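Local coordinates for epimerase domain-containing protein (Bacillus cereus HuA2-4, PDB 6ZLK), which interconverts UDP-glucuronic acid and UDP-galacturonic acid as an NAD-dependent 4-epimerase, at residues A[37-42]-A[184-188]; A[11-16]-A[218-222]; A[4-8]-A[80-84]; A[85-91]-A[146-150]. All blocks are in the same frame, centred on the assembly; numbering follows the deposited sequence.

Interaction 1. Residues A[37-42]-A[184-188]; sequences PTPATL and QRPDM. With UGA (uridine-5'-diphosphate-glucuronic acid), chain F.
Leu42 and Pro186 supply the apolar side, Leu42 CD1 reaching the end of the Pro186 ring, 3.7 Å from its CG. Thr38 crosses the same ring at about a right angle, and its OG1 lies 3.5 Å from Pro186 CD. Pro37 slants across the neighbouring ion pair, its CG 3.7 Å from Asp187 OD1 and close to Arg185 NE.

The polar link between the segments runs through water: water 1 donates to Asp187 OD1 (2.6 Å) and is hydrogen-bonded to Thr38 OG1.

The charged part lies within the type I turn 185-188. Asp187 CG sits between its backbone N and carbonyl carbon (chi1 61°), which folds the carboxylate back to the arginine. Arg185 grips it side-on: NE meets the syn lone pair of Asp187 OD1 at 2.9 Å, and NH2 reaches Asp187 OD2 almost straight, at 174°. Met188 CG packs on one guanidinium face.

With UDP-glucuronic acid in the site, Arg185 NH2 donates to its O2' (3.0 Å) and NH1 to its O3' (3.2 Å), while NH1 forms a salt bridge with NAD O1N. Asp187 is thus a second-shell residue that fixes the guanidinium's rotation, directing one positive group to both cofactor and sugar.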
# COMPACT_ATOMS: atom_id res chain seq x y z
N PRO A 37 15.57 -4.37 -12.96
CA PRO A 37 15.71 -5.37 -14.02
C PRO A 37 16.74 -5.05 -15.11
O PRO A 37 17.18 -5.97 -15.76
CB PRO A 37 14.28 -5.47 -14.56
CG PRO A 37 13.67 -4.09 -14.27
CD PRO A 37 14.24 -3.71 -12.94
N THR A 38 17.08 -3.79 -15.31
CA THR A 38 18.02 -3.40 -16.37
C THR A 38 19.42 -3.51 -15.82
O THR A 38 19.73 -2.91 -14.81
CB THR A 38 17.78 -1.98 -16.88
OG1 THR A 38 16.39 -2.01 -17.22
CG2 THR A 38 18.70 -1.67 -18.03
N PRO A 39 20.32 -4.30 -16.45
CA PRO A 39 21.69 -4.35 -15.97
C PRO A 39 22.35 -2.97 -16.10
O PRO A 39 22.05 -2.20 -17.02
CB PRO A 39 22.35 -5.41 -16.84
CG PRO A 39 21.46 -5.57 -18.05
CD PRO A 39 20.07 -5.14 -17.63
N ALA A 40 23.33 -2.71 -15.22
CA ALA A 40 24.01 -1.40 -15.09
C ALA A 40 24.75 -1.06 -16.36
O ALA A 40 24.94 0.13 -16.68
CB ALA A 40 24.98 -1.41 -13.95
N THR A 41 25.22 -2.10 -17.05
CA THR A 41 26.00 -1.95 -18.28
C THR A 41 25.20 -1.12 -19.29
O THR A 41 25.83 -0.44 -20.10
CB THR A 41 26.41 -3.35 -18.72
OG1 THR A 41 27.51 -3.08 -19.58
CG2 THR A 41 25.24 -4.10 -19.31
N LEU A 42 23.86 -1.13 -19.23
CA LEU A 42 23.03 -0.37 -20.20
C LEU A 42 22.79 1.07 -19.73
O LEU A 42 22.24 1.82 -20.53
CB LEU A 42 21.68 -1.04 -20.44
CG LEU A 42 21.72 -2.39 -21.16
CD1 LEU A 42 20.32 -2.99 -21.25
CD2 LEU A 42 22.35 -2.24 -22.54
N GLN A 184 14.00 1.82 -23.88
CA GLN A 184 13.03 1.02 -23.09
C GLN A 184 13.69 -0.15 -22.39
O GLN A 184 14.62 -0.74 -22.89
CB GLN A 184 11.91 0.52 -23.97
CG GLN A 184 10.76 -0.04 -23.19
CD GLN A 184 9.75 -0.80 -24.01
OE1 GLN A 184 10.06 -1.58 -24.92
NE2 GLN A 184 8.49 -0.56 -23.71
N ARG A 185 13.30 -0.40 -21.16
CA ARG A 185 13.95 -1.47 -20.35
C ARG A 185 13.90 -2.79 -21.13
O ARG A 185 12.89 -3.13 -21.74
CB ARG A 185 13.26 -1.64 -18.99
CG ARG A 185 13.00 -0.38 -18.17
CD ARG A 185 12.71 -0.81 -16.76
NE ARG A 185 11.68 -1.85 -16.66
CZ ARG A 185 10.36 -1.67 -16.53
NH1 ARG A 185 9.82 -0.47 -16.41
NH2 ARG A 185 9.56 -2.72 -16.43
N PRO A 186 14.94 -3.65 -21.03
CA PRO A 186 14.94 -4.95 -21.70
C PRO A 186 13.90 -5.98 -21.24
O PRO A 186 13.72 -6.99 -21.96
CB PRO A 186 16.33 -5.52 -21.49
CG PRO A 186 17.06 -4.55 -20.67
CD PRO A 186 16.25 -3.29 -20.47
N ASP A 187 13.23 -5.75 -20.11
CA ASP A 187 12.18 -6.69 -19.62
C ASP A 187 10.84 -6.33 -20.26
O ASP A 187 9.92 -7.08 -20.08
CB ASP A 187 12.10 -6.72 -18.09
CG ASP A 187 11.75 -5.40 -17.42
OD1 ASP A 187 12.40 -4.42 -17.73
OD2 ASP A 187 10.80 -5.37 -16.61
N MET A 188 10.73 -5.17 -20.91
CA MET A 188 9.41 -4.75 -21.45
C MET A 188 9.11 -5.39 -22.79
O MET A 188 9.99 -5.91 -23.47
CB MET A 188 9.37 -3.22 -21.50
CG MET A 188 9.36 -2.65 -20.11
SD MET A 188 8.95 -0.87 -20.13
CE MET A 188 7.19 -0.86 -20.37
C1' UGA F . 4.77 -1.42 -18.05
C2' UGA F . 6.02 -1.28 -17.19
O2' UGA F . 6.73 -2.51 -17.26
C3' UGA F . 5.70 -0.97 -15.75
O3' UGA F . 6.93 -0.62 -15.11
C4' UGA F . 4.69 0.15 -15.61
O4' UGA F . 4.30 0.26 -14.24
C5' UGA F . 3.45 -0.14 -16.49
O5' UGA F . 3.87 -0.35 -17.84
C6' UGA F . 2.36 0.94 -16.51
O'P UGA F . 2.08 1.55 -15.50
O'Q UGA F . 1.74 1.13 -17.52
PB UGA F . 3.29 -3.43 -18.86
O1B UGA F . 2.10 -2.70 -19.29
O2B UGA F . 3.21 -4.81 -18.31
O3B UGA F . 4.21 -2.68 -17.78
O3A UGA F . 4.30 -3.39 -20.10
PA UGA F . 5.07 -4.44 -21.02
O1A UGA F . 6.05 -5.14 -20.19
O2A UGA F . 5.51 -3.70 -22.22
O5D UGA F . 3.90 -5.48 -21.41
C5D UGA F . 2.78 -5.12 -22.19
C4D UGA F . 2.06 -6.38 -22.58
O4D UGA F . 2.95 -7.25 -23.32
C3D UGA F . 1.53 -7.20 -21.41
O3D UGA F . 0.16 -7.45 -21.73
C2D UGA F . 2.38 -8.48 -21.40
O2D UGA F . 1.57 -9.62 -21.21
C1D UGA F . 2.85 -8.58 -22.85
N1 UGA F . 4.16 -9.23 -23.03
C6 UGA F . 5.27 -8.78 -22.38
C2 UGA F . 4.22 -10.21 -24.01
O2 UGA F . 3.24 -10.65 -24.60
N3 UGA F . 5.47 -10.67 -24.25
C4 UGA F . 6.64 -10.28 -23.64
O4 UGA F . 7.68 -10.84 -23.96
C5 UGA F . 6.49 -9.27 -22.62
O HOH W 1 15.01 -4.62 -17.74

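Interaction 2. Residues A[11-16]-A[218-222]; sequences FIGSHL and IDDCI. With NAD (nicotinamide-adenine-dinucleotide), chain E.
The His15 ring takes Ile218 CG1 over one face, a CH-pi contact 3.6 Å from the ring centroid and 18° off the normal. Ile218 reaches it with CG1 extended anti to the backbone N (chi1 -179°), crossing the imidazole at about a right angle. One face of the Phe11 ring carries Ile12 CG1, offset toward the rim, and NAD O1N lies at its edge. Ile218 CD1 approaches that ring obliquely, 4.1 Å from Phe11 CE1.

The rest is aliphatic packing. Ile222 CD1 touches Ile12 CG2 and Leu16 CB at 3.8 Å, one helical turn apart, and Cys221 SG adds a looser contact to Ile12 CG2. The axes of the two short helical segments approach to 10.1 Å, their directions 67° apart.

The start of helix 11-21 holds the cofactor: Phe11 N donates to NAD O2A (2.8 Å) and Ile12 N to NAD O2N (2.9 Å). With Gly7, Gly10 and Gly13 this is the GxxGxxG dinucleotide-binding motif of the Rossmann fold, its helix N-terminus turned to the pyrophosphate.

Strand 171-180 runs beside both helices: Tyr176 touches Ile12 and Cys221, Val179 touches Phe11 and Ile12, and Ile218 bonds to the backbone of Tyr180. His15 NE2 is tied to Pro182 O beyond that strand.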
# COMPACT_ATOMS: atom_id res chain seq x y z
N PHE A 11 15.26 4.07 -17.53
CA PHE A 11 14.68 4.32 -18.86
C PHE A 11 14.09 5.74 -18.90
O PHE A 11 14.53 6.61 -19.67
CB PHE A 11 13.63 3.26 -19.13
CG PHE A 11 12.65 3.51 -20.23
CD1 PHE A 11 13.01 4.17 -21.40
CD2 PHE A 11 11.38 2.97 -20.14
CE1 PHE A 11 12.09 4.33 -22.42
CE2 PHE A 11 10.45 3.14 -21.16
CZ PHE A 11 10.82 3.80 -22.31
N ILE A 12 13.10 5.99 -18.03
CA ILE A 12 12.41 7.29 -18.06
C ILE A 12 13.29 8.41 -17.50
O ILE A 12 13.37 9.50 -18.12
CB ILE A 12 11.03 7.20 -17.43
CG1 ILE A 12 10.21 6.16 -18.23
CG2 ILE A 12 10.35 8.58 -17.47
CD1 ILE A 12 8.85 5.87 -17.66
N GLY A 13 14.03 8.12 -16.41
CA GLY A 13 14.87 9.09 -15.69
C GLY A 13 15.94 9.64 -16.60
O GLY A 13 16.15 10.89 -16.60
N SER A 14 16.58 8.80 -17.41
CA SER A 14 17.69 9.26 -18.26
C SER A 14 17.15 10.25 -19.31
O SER A 14 17.74 11.32 -19.52
CB SER A 14 18.41 8.10 -18.89
OG SER A 14 17.61 7.43 -19.80
N HIS A 15 15.96 9.96 -19.84
CA HIS A 15 15.31 10.84 -20.86
C HIS A 15 14.86 12.13 -20.19
O HIS A 15 14.99 13.21 -20.80
CB HIS A 15 14.10 10.17 -21.51
CG HIS A 15 14.42 9.17 -22.58
ND1 HIS A 15 14.79 9.56 -23.86
CD2 HIS A 15 14.39 7.82 -22.57
CE1 HIS A 15 14.91 8.47 -24.60
NE2 HIS A 15 14.68 7.39 -23.84
N LEU A 16 14.36 12.04 -18.97
CA LEU A 16 13.89 13.23 -18.24
C LEU A 16 15.06 14.16 -17.93
O LEU A 16 14.94 15.40 -18.18
CB LEU A 16 13.15 12.82 -16.99
CG LEU A 16 12.63 13.98 -16.15
CD1 LEU A 16 11.65 14.86 -16.90
CD2 LEU A 16 12.00 13.45 -14.85
N ILE A 218 7.87 7.60 -25.30
CA ILE A 218 8.73 8.23 -24.28
C ILE A 218 8.73 9.76 -24.42
O ILE A 218 8.66 10.44 -23.40
CB ILE A 218 10.14 7.64 -24.34
CG1 ILE A 218 11.05 8.25 -23.29
CG2 ILE A 218 10.75 7.77 -25.74
CD1 ILE A 218 10.63 8.08 -21.83
N ASP A 219 8.84 10.31 -25.64
CA ASP A 219 8.84 11.79 -25.80
C ASP A 219 7.50 12.39 -25.35
O ASP A 219 7.57 13.55 -24.78
CB ASP A 219 9.16 12.25 -27.20
CG ASP A 219 10.55 11.90 -27.66
OD1 ASP A 219 11.38 11.49 -26.83
OD2 ASP A 219 10.79 12.06 -28.89
N ASP A 220 6.40 11.69 -25.50
CA ASP A 220 5.09 12.17 -24.99
C ASP A 220 5.13 12.21 -23.47
O ASP A 220 4.75 13.21 -22.85
CB ASP A 220 3.95 11.38 -25.61
CG ASP A 220 3.64 11.76 -27.06
OD1 ASP A 220 3.73 13.01 -27.36
OD2 ASP A 220 3.24 10.87 -27.85
N CYS A 221 5.50 11.06 -22.90
CA CYS A 221 5.66 10.90 -21.45
C CYS A 221 6.49 12.08 -20.89
O CYS A 221 6.12 12.72 -19.91
CB CYS A 221 6.34 9.56 -21.19
SG CYS A 221 6.85 9.38 -19.46
N ILE A 222 7.65 12.34 -21.47
CA ILE A 222 8.57 13.37 -20.94
C ILE A 222 7.96 14.78 -21.13
O ILE A 222 8.05 15.56 -20.18
CB ILE A 222 9.95 13.23 -21.60
CG1 ILE A 222 10.59 11.90 -21.21
CG2 ILE A 222 10.85 14.43 -21.30
CD1 ILE A 222 10.75 11.65 -19.75
PA NAD E . 14.00 1.77 -14.47
O1A NAD E . 14.15 0.50 -13.71
O2A NAD E . 14.61 1.90 -15.83
O5B NAD E . 14.38 3.04 -13.63
C5B NAD E . 14.23 3.15 -12.20
C4B NAD E . 15.57 3.44 -11.57
O4B NAD E . 15.39 3.54 -10.14
C3B NAD E . 16.63 2.37 -11.81
O3B NAD E . 17.68 2.80 -12.68
C2B NAD E . 17.05 1.97 -10.39
O2B NAD E . 18.43 1.70 -10.22
C1B NAD E . 16.63 3.19 -9.57
N9A NAD E . 16.36 2.90 -8.17
C8A NAD E . 15.50 1.97 -7.65
N7A NAD E . 15.48 1.94 -6.35
C5A NAD E . 16.45 2.87 -5.99
C6A NAD E . 16.96 3.30 -4.75
N6A NAD E . 16.60 2.77 -3.56
N1A NAD E . 17.89 4.28 -4.75
C2A NAD E . 18.29 4.80 -5.94
N3A NAD E . 17.92 4.44 -7.18
C4A NAD E . 16.99 3.49 -7.12
O3 NAD E . 12.41 1.92 -14.62
PN NAD E . 11.55 2.94 -15.57
O1N NAD E . 10.90 2.12 -16.58
O2N NAD E . 12.41 4.06 -15.91
O5D NAD E . 10.47 3.44 -14.53
C5D NAD E . 10.66 4.67 -13.92
C4D NAD E . 9.46 4.94 -13.08
O4D NAD E . 8.28 5.01 -13.90
C3D NAD E . 9.17 3.89 -11.99
O3D NAD E . 8.72 4.55 -10.79
C2D NAD E . 8.00 3.09 -12.56
O2D NAD E . 7.26 2.42 -11.53
C1D NAD E . 7.31 4.19 -13.35
N1N NAD E . 6.55 3.72 -14.49
C2N NAD E . 7.18 3.21 -15.59
C3N NAD E . 6.45 2.77 -16.64
C7N NAD E . 7.09 2.14 -17.82
O7N NAD E . 6.34 1.80 -18.72
N7N NAD E . 8.43 2.05 -17.87
C4N NAD E . 5.05 2.95 -16.63
C5N NAD E . 4.42 3.32 -15.45
C6N NAD E . 5.19 3.75 -14.41

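Interaction 3. Residues A[4-8]-A[80-84]; sequences LVTGA and HLAAI. With NAD (nicotinamide-adenine-dinucleotide), chain E.
Thr6 OG1 is gripped by three groups from 80-84. Ala82 N donates to it almost straight (2.9 Å, 170°), and Leu81 N, also 2.9 Å from Thr6 OG1, adds a weak, strongly bent bond. His80 ND1 meets the hydroxyl at the edge of the imidazole, 2.7 Å away, and either partner of that pair could be the donor. The hydroxyl gets there because OG1 lies between the backbone N and the carbonyl carbon of Thr6 (chi1 73°), while CG2 stands opposite the carbonyl carbon. On the far side of the imidazole, His80 NE2 is bonded to Thr106 OG1 of helix 96-113, so both ring nitrogens have partners and its rotation is fixed.

Thr6 and His80 form a parallel bridge, CA to CA 5.0 Å, at the C-terminal ends of the adjacent strands 2-6 and 77-80 in the Rossmann sheet. Leu81 N extends the pairing to Thr6 O at 3.3 Å, coming in above the carbonyl plane, 48° out of it. Both segments leave the sheet here and form part of the NAD pocket. Gly7, with no side chain, passes close to Ala82, their CA atoms 3.9 Å apart.

The cofactor touches both segments. NAD O3D, on the nicotinamide ribose, donates to Leu81 O (2.9 Å). Gly7 CA and Ala82 CA each lie 3.4 Å from NAD O4B of the adenine ribose, and Ala82 CB packs against the adenine.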
# COMPACT_ATOMS: atom_id res chain seq x y z
N LEU A 4 15.98 17.50 -8.32
CA LEU A 4 16.47 16.16 -7.97
C LEU A 4 15.66 15.16 -8.78
O LEU A 4 14.41 15.21 -8.73
CB LEU A 4 16.27 15.85 -6.50
CG LEU A 4 16.63 14.44 -6.07
CD1 LEU A 4 18.12 14.21 -6.23
CD2 LEU A 4 16.20 14.22 -4.63
N VAL A 5 16.32 14.30 -9.55
CA VAL A 5 15.65 13.20 -10.27
C VAL A 5 16.07 11.90 -9.65
O VAL A 5 17.27 11.55 -9.81
CB VAL A 5 15.93 13.18 -11.77
CG1 VAL A 5 15.24 12.01 -12.42
CG2 VAL A 5 15.51 14.50 -12.42
N THR A 6 15.20 11.23 -8.94
CA THR A 6 15.56 9.90 -8.40
C THR A 6 15.36 8.90 -9.53
O THR A 6 14.43 9.06 -10.36
CB THR A 6 14.78 9.50 -7.16
OG1 THR A 6 13.43 9.19 -7.54
CG2 THR A 6 14.78 10.61 -6.12
N GLY A 7 16.17 7.84 -9.55
CA GLY A 7 16.11 6.85 -10.62
C GLY A 7 16.58 7.41 -11.95
O GLY A 7 16.11 6.95 -12.99
N ALA A 8 17.53 8.35 -11.92
CA ALA A 8 17.99 9.16 -13.07
C ALA A 8 18.68 8.30 -14.13
O ALA A 8 18.77 8.77 -15.30
CB ALA A 8 18.88 10.25 -12.57
N HIS A 80 10.38 12.02 -8.52
CA HIS A 80 10.65 10.75 -7.83
C HIS A 80 10.28 9.59 -8.76
O HIS A 80 9.12 9.17 -8.85
CB HIS A 80 9.97 10.73 -6.46
CG HIS A 80 10.14 9.41 -5.85
ND1 HIS A 80 11.34 8.72 -5.91
CD2 HIS A 80 9.31 8.70 -5.05
CE1 HIS A 80 11.19 7.58 -5.25
NE2 HIS A 80 9.94 7.55 -4.66
N LEU A 81 11.25 9.08 -9.51
CA LEU A 81 11.06 7.96 -10.43
C LEU A 81 11.68 6.67 -9.90
O LEU A 81 11.39 5.59 -10.48
CB LEU A 81 11.63 8.27 -11.81
CG LEU A 81 10.77 9.18 -12.68
CD1 LEU A 81 10.78 10.62 -12.24
CD2 LEU A 81 11.19 9.10 -14.14
N ALA A 82 12.54 6.73 -8.90
CA ALA A 82 13.22 5.50 -8.41
C ALA A 82 12.17 4.49 -7.96
O ALA A 82 11.22 4.90 -7.25
CB ALA A 82 14.16 5.78 -7.30
N ALA A 83 12.30 3.26 -8.39
CA ALA A 83 11.38 2.19 -8.05
C ALA A 83 11.93 0.90 -8.62
O ALA A 83 12.88 0.96 -9.47
CB ALA A 83 10.05 2.47 -8.64
N ILE A 84 11.33 -0.19 -8.20
CA ILE A 84 11.48 -1.49 -8.87
C ILE A 84 10.21 -1.65 -9.67
O ILE A 84 9.12 -1.73 -9.08
CB ILE A 84 11.69 -2.65 -7.88
CG1 ILE A 84 12.96 -2.43 -7.07
CG2 ILE A 84 11.76 -3.95 -8.68
CD1 ILE A 84 14.25 -2.49 -7.83
PA NAD E . 14.00 1.77 -14.47
O1A NAD E . 14.15 0.50 -13.71
O2A NAD E . 14.61 1.90 -15.83
O5B NAD E . 14.38 3.04 -13.63
C5B NAD E . 14.23 3.15 -12.20
C4B NAD E . 15.57 3.44 -11.57
O4B NAD E . 15.39 3.54 -10.14
C3B NAD E . 16.63 2.37 -11.81
O3B NAD E . 17.68 2.80 -12.68
C2B NAD E . 17.05 1.97 -10.39
O2B NAD E . 18.43 1.70 -10.22
C1B NAD E . 16.63 3.19 -9.57
N9A NAD E . 16.36 2.90 -8.17
C8A NAD E . 15.50 1.97 -7.65
N7A NAD E . 15.48 1.94 -6.35
C5A NAD E . 16.45 2.87 -5.99
C6A NAD E . 16.96 3.30 -4.75
N6A NAD E . 16.60 2.77 -3.56
N1A NAD E . 17.89 4.28 -4.75
C2A NAD E . 18.29 4.80 -5.94
N3A NAD E . 17.92 4.44 -7.18
C4A NAD E . 16.99 3.49 -7.12
O3 NAD E . 12.41 1.92 -14.62
PN NAD E . 11.55 2.94 -15.57
O1N NAD E . 10.90 2.12 -16.58
O2N NAD E . 12.41 4.06 -15.91
O5D NAD E . 10.47 3.44 -14.53
C5D NAD E . 10.66 4.67 -13.92
C4D NAD E . 9.46 4.94 -13.08
O4D NAD E . 8.28 5.01 -13.90
C3D NAD E . 9.17 3.89 -11.99
O3D NAD E . 8.72 4.55 -10.79
C2D NAD E . 8.00 3.09 -12.56
O2D NAD E . 7.26 2.42 -11.53
C1D NAD E . 7.31 4.19 -13.35
N1N NAD E . 6.55 3.72 -14.49
C2N NAD E . 7.18 3.21 -15.59
C3N NAD E . 6.45 2.77 -16.64
C7N NAD E . 7.09 2.14 -17.82
O7N NAD E . 6.34 1.80 -18.72
N7N NAD E . 8.43 2.05 -17.87
C4N NAD E . 5.05 2.95 -16.63
C5N NAD E . 4.42 3.32 -15.45
C6N NAD E . 5.19 3.75 -14.41

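Interaction 4. Residues A[85-91]-A[146-150]; sequences PGVRTSW and LSPYG. With UGB ((2S,3R,4S,5R,6R)-6-[[[(2R,3S,4R,5R)-5-(2,4-dioxopyrimidin-1-yl)-3,4-dihydroxy-oxolan-2-yl]methoxy-hydroxy-phosphoryl]oxy-hydroxy-phosphoryl]oxy-3,4,5-trihydroxy-oxane-2-carboxylic acid), chain G.
Val87 and Tyr149 bring the two backbones nearest, CA to CA 5.5 Å, where loop 85-91 wraps the start of helix 148-167. Ser147 N-caps that helix, its OG accepting from Gly150 N. Gly86, at phi 117° and psi 101°, turns the loop across the tyrosine.

The Tyr149 ring lies under this backbone: Gly86 N sits 3.9 Å above the ring plane, over its centre, and Val87 CG2 comes in obliquely, 3.6 Å from Tyr149 CD2. Ser90 OG links loop and helix, donating to Val87 O (3.1 Å) and accepting a weak bond from Tyr149 N. Pro148 CD rests over the six-membered ring of Trp91, 3.6 Å from its centroid, a CH-pi contact.

Arg88 and Tyr149 make the side-chain polar approaches to the UDP-sugar; Gly86 and Val87 also lie against it. Arg88 NH1 donates to O2A of UDP-galacturonic acid (2.9 Å, 168°), with the uracil C6 over one guanidinium face; NH2 makes weaker bonds and a salt bridge to Glu276. Tyr149, of the YxxxK signature of short-chain dehydrogenases/reductases, places OH 3.0 Å from the sugar O4' of UDP-galacturonic acid; its OH bonds NAD O2D and, with UDP-glucuronic acid bound, that sugar's O4'.

Tyr98 and Asn102 of helix 96-113 pack on Tyr149. On the dimer side, helix 148-167 of the second subunit sets its Phe167 edge-to-face with Trp91 and its Val162 on Trp91 and Pro148.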
# COMPACT_ATOMS: atom_id res chain seq x y z
N PRO A 85 10.29 -1.66 -11.02
CA PRO A 85 9.11 -1.81 -11.85
C PRO A 85 8.97 -3.29 -12.24
O PRO A 85 9.82 -4.10 -11.96
CB PRO A 85 9.49 -0.89 -13.03
CG PRO A 85 10.95 -1.23 -13.27
CD PRO A 85 11.49 -1.44 -11.85
N GLY A 86 7.89 -3.62 -12.88
CA GLY A 86 7.80 -4.95 -13.49
C GLY A 86 6.67 -5.70 -12.83
O GLY A 86 6.84 -6.17 -11.65
N VAL A 87 5.54 -5.73 -13.52
CA VAL A 87 4.31 -6.36 -13.02
C VAL A 87 4.63 -7.85 -12.78
O VAL A 87 4.17 -8.42 -11.82
CB VAL A 87 3.18 -6.13 -14.03
CG1 VAL A 87 1.98 -7.02 -13.79
CG2 VAL A 87 2.78 -4.65 -14.08
N ARG A 88 5.37 -8.48 -13.69
CA ARG A 88 5.32 -9.96 -13.79
C ARG A 88 6.33 -10.59 -12.82
O ARG A 88 6.27 -11.82 -12.63
CB ARG A 88 5.58 -10.36 -15.25
CG ARG A 88 4.45 -9.93 -16.18
CD ARG A 88 4.72 -10.29 -17.64
NE ARG A 88 5.81 -9.55 -18.26
CZ ARG A 88 5.71 -8.31 -18.74
NH1 ARG A 88 6.77 -7.71 -19.28
NH2 ARG A 88 4.54 -7.69 -18.69
N THR A 89 7.28 -9.84 -12.29
CA THR A 89 8.36 -10.38 -11.43
C THR A 89 8.22 -9.91 -9.99
O THR A 89 9.24 -9.77 -9.33
CB THR A 89 9.72 -10.00 -12.03
OG1 THR A 89 9.76 -8.56 -12.07
CG2 THR A 89 9.89 -10.60 -13.41
N SER A 90 6.99 -9.68 -9.50
CA SER A 90 6.75 -9.07 -8.16
C SER A 90 6.18 -10.12 -7.20
O SER A 90 5.73 -9.73 -6.09
CB SER A 90 5.83 -7.84 -8.23
OG SER A 90 4.55 -8.09 -8.81
N TRP A 91 6.29 -11.41 -7.53
CA TRP A 91 5.71 -12.53 -6.74
C TRP A 91 6.74 -13.13 -5.81
O TRP A 91 7.95 -12.99 -6.04
CB TRP A 91 5.09 -13.60 -7.64
CG TRP A 91 4.05 -13.08 -8.56
CD1 TRP A 91 4.22 -12.84 -9.89
CD2 TRP A 91 2.69 -12.74 -8.26
NE1 TRP A 91 3.08 -12.31 -10.41
CE2 TRP A 91 2.13 -12.23 -9.44
CE3 TRP A 91 1.90 -12.79 -7.12
CZ2 TRP A 91 0.79 -11.86 -9.53
CZ3 TRP A 91 0.60 -12.38 -7.19
CH2 TRP A 91 0.04 -11.94 -8.40
N LEU A 146 -3.95 -5.42 -9.52
CA LEU A 146 -3.96 -6.86 -9.84
C LEU A 146 -2.61 -7.52 -9.55
O LEU A 146 -2.51 -8.79 -9.55
CB LEU A 146 -4.25 -7.02 -11.33
CG LEU A 146 -5.67 -7.38 -11.73
CD1 LEU A 146 -5.68 -7.56 -13.27
CD2 LEU A 146 -6.13 -8.66 -11.00
N SER A 147 -1.57 -6.72 -9.30
CA SER A 147 -0.21 -7.24 -9.04
C SER A 147 0.36 -6.69 -7.74
O SER A 147 0.07 -5.55 -7.36
CB SER A 147 0.76 -6.90 -10.17
OG SER A 147 0.89 -5.49 -10.31
N PRO A 148 1.27 -7.45 -7.09
CA PRO A 148 2.02 -6.95 -5.96
C PRO A 148 2.80 -5.67 -6.27
O PRO A 148 2.83 -4.78 -5.49
CB PRO A 148 2.93 -8.12 -5.55
CG PRO A 148 2.22 -9.35 -6.12
CD PRO A 148 1.60 -8.85 -7.40
N TYR A 149 3.37 -5.58 -7.47
CA TYR A 149 3.99 -4.31 -7.96
C TYR A 149 3.02 -3.14 -7.81
O TYR A 149 3.36 -2.10 -7.25
CB TYR A 149 4.39 -4.49 -9.43
CG TYR A 149 4.71 -3.21 -10.14
CD1 TYR A 149 5.72 -2.35 -9.70
CD2 TYR A 149 3.98 -2.81 -11.24
CE1 TYR A 149 6.05 -1.19 -10.38
CE2 TYR A 149 4.25 -1.61 -11.88
CZ TYR A 149 5.29 -0.80 -11.46
OH TYR A 149 5.62 0.35 -12.10
N GLY A 150 1.81 -3.30 -8.34
CA GLY A 150 0.80 -2.26 -8.37
C GLY A 150 0.44 -1.88 -6.95
O GLY A 150 0.23 -0.71 -6.69
N1 UGB G . 4.16 -9.20 -23.05
C2 UGB G . 4.21 -10.19 -24.01
O2 UGB G . 3.22 -10.58 -24.63
N3 UGB G . 5.46 -10.68 -24.25
C4 UGB G . 6.63 -10.32 -23.62
O4 UGB G . 7.68 -10.88 -23.94
C5 UGB G . 6.49 -9.30 -22.61
C6 UGB G . 5.28 -8.80 -22.37
PA UGB G . 5.03 -4.40 -21.00
PB UGB G . 3.17 -3.60 -18.90
O'P UGB G . 6.91 -2.30 -15.50
O'Q UGB G . 6.91 -0.21 -15.33
C1' UGB G . 2.90 -2.31 -16.65
O1A UGB G . 5.28 -3.68 -22.28
O1B UGB G . 3.71 -4.67 -18.01
C1D UGB G . 2.86 -8.59 -22.78
C2' UGB G . 2.03 -1.09 -16.44
O2' UGB G . 0.92 -1.14 -17.34
O2A UGB G . 6.14 -5.03 -20.26
O2B UGB G . 1.83 -3.75 -19.52
C2D UGB G . 2.62 -8.40 -21.28
O2D UGB G . 2.15 -9.63 -20.77
C3' UGB G . 2.88 0.14 -16.69
O3' UGB G . 2.09 1.32 -16.46
O3A UGB G . 4.28 -3.38 -20.03
O3B UGB G . 3.21 -2.26 -18.05
C3D UGB G . 1.61 -7.25 -21.29
O3D UGB G . 0.29 -7.75 -21.47
C4' UGB G . 4.14 0.07 -15.82
O4' UGB G . 3.82 -0.06 -14.43
C4D UGB G . 2.04 -6.41 -22.50
O4D UGB G . 2.85 -7.29 -23.32
C5' UGB G . 4.93 -1.17 -16.24
O5' UGB G . 4.10 -2.28 -15.88
C5D UGB G . 2.82 -5.16 -22.18
O5D UGB G . 3.88 -5.50 -21.27
C6' UGB G . 6.34 -1.24 -15.63

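How the interactions relate
All four contacts lie in the part of the chain that matches the NAD-dependent epimerase/dehydratase family, their centres 12 to 21 Å apart. Interactions 2 and 3 are closest: strand 2-6 leads into helix 11-21, and Leu81 packs on Ile12 and Leu16. Along the chain interaction 4 lies within the span of interaction 1, and both within that of interaction 2, while the segments of interaction 3 alternate with those of interactions 1 and 2. Interaction 3 closes just before interaction 4 opens, so one run, 80-91, passes from the cofactor to the substrate. Interaction 1 touches interaction 4 through Arg185 on Pro85, and interaction 2 through Phe11. Together they line one site where NAD and the UDP-sugar meet.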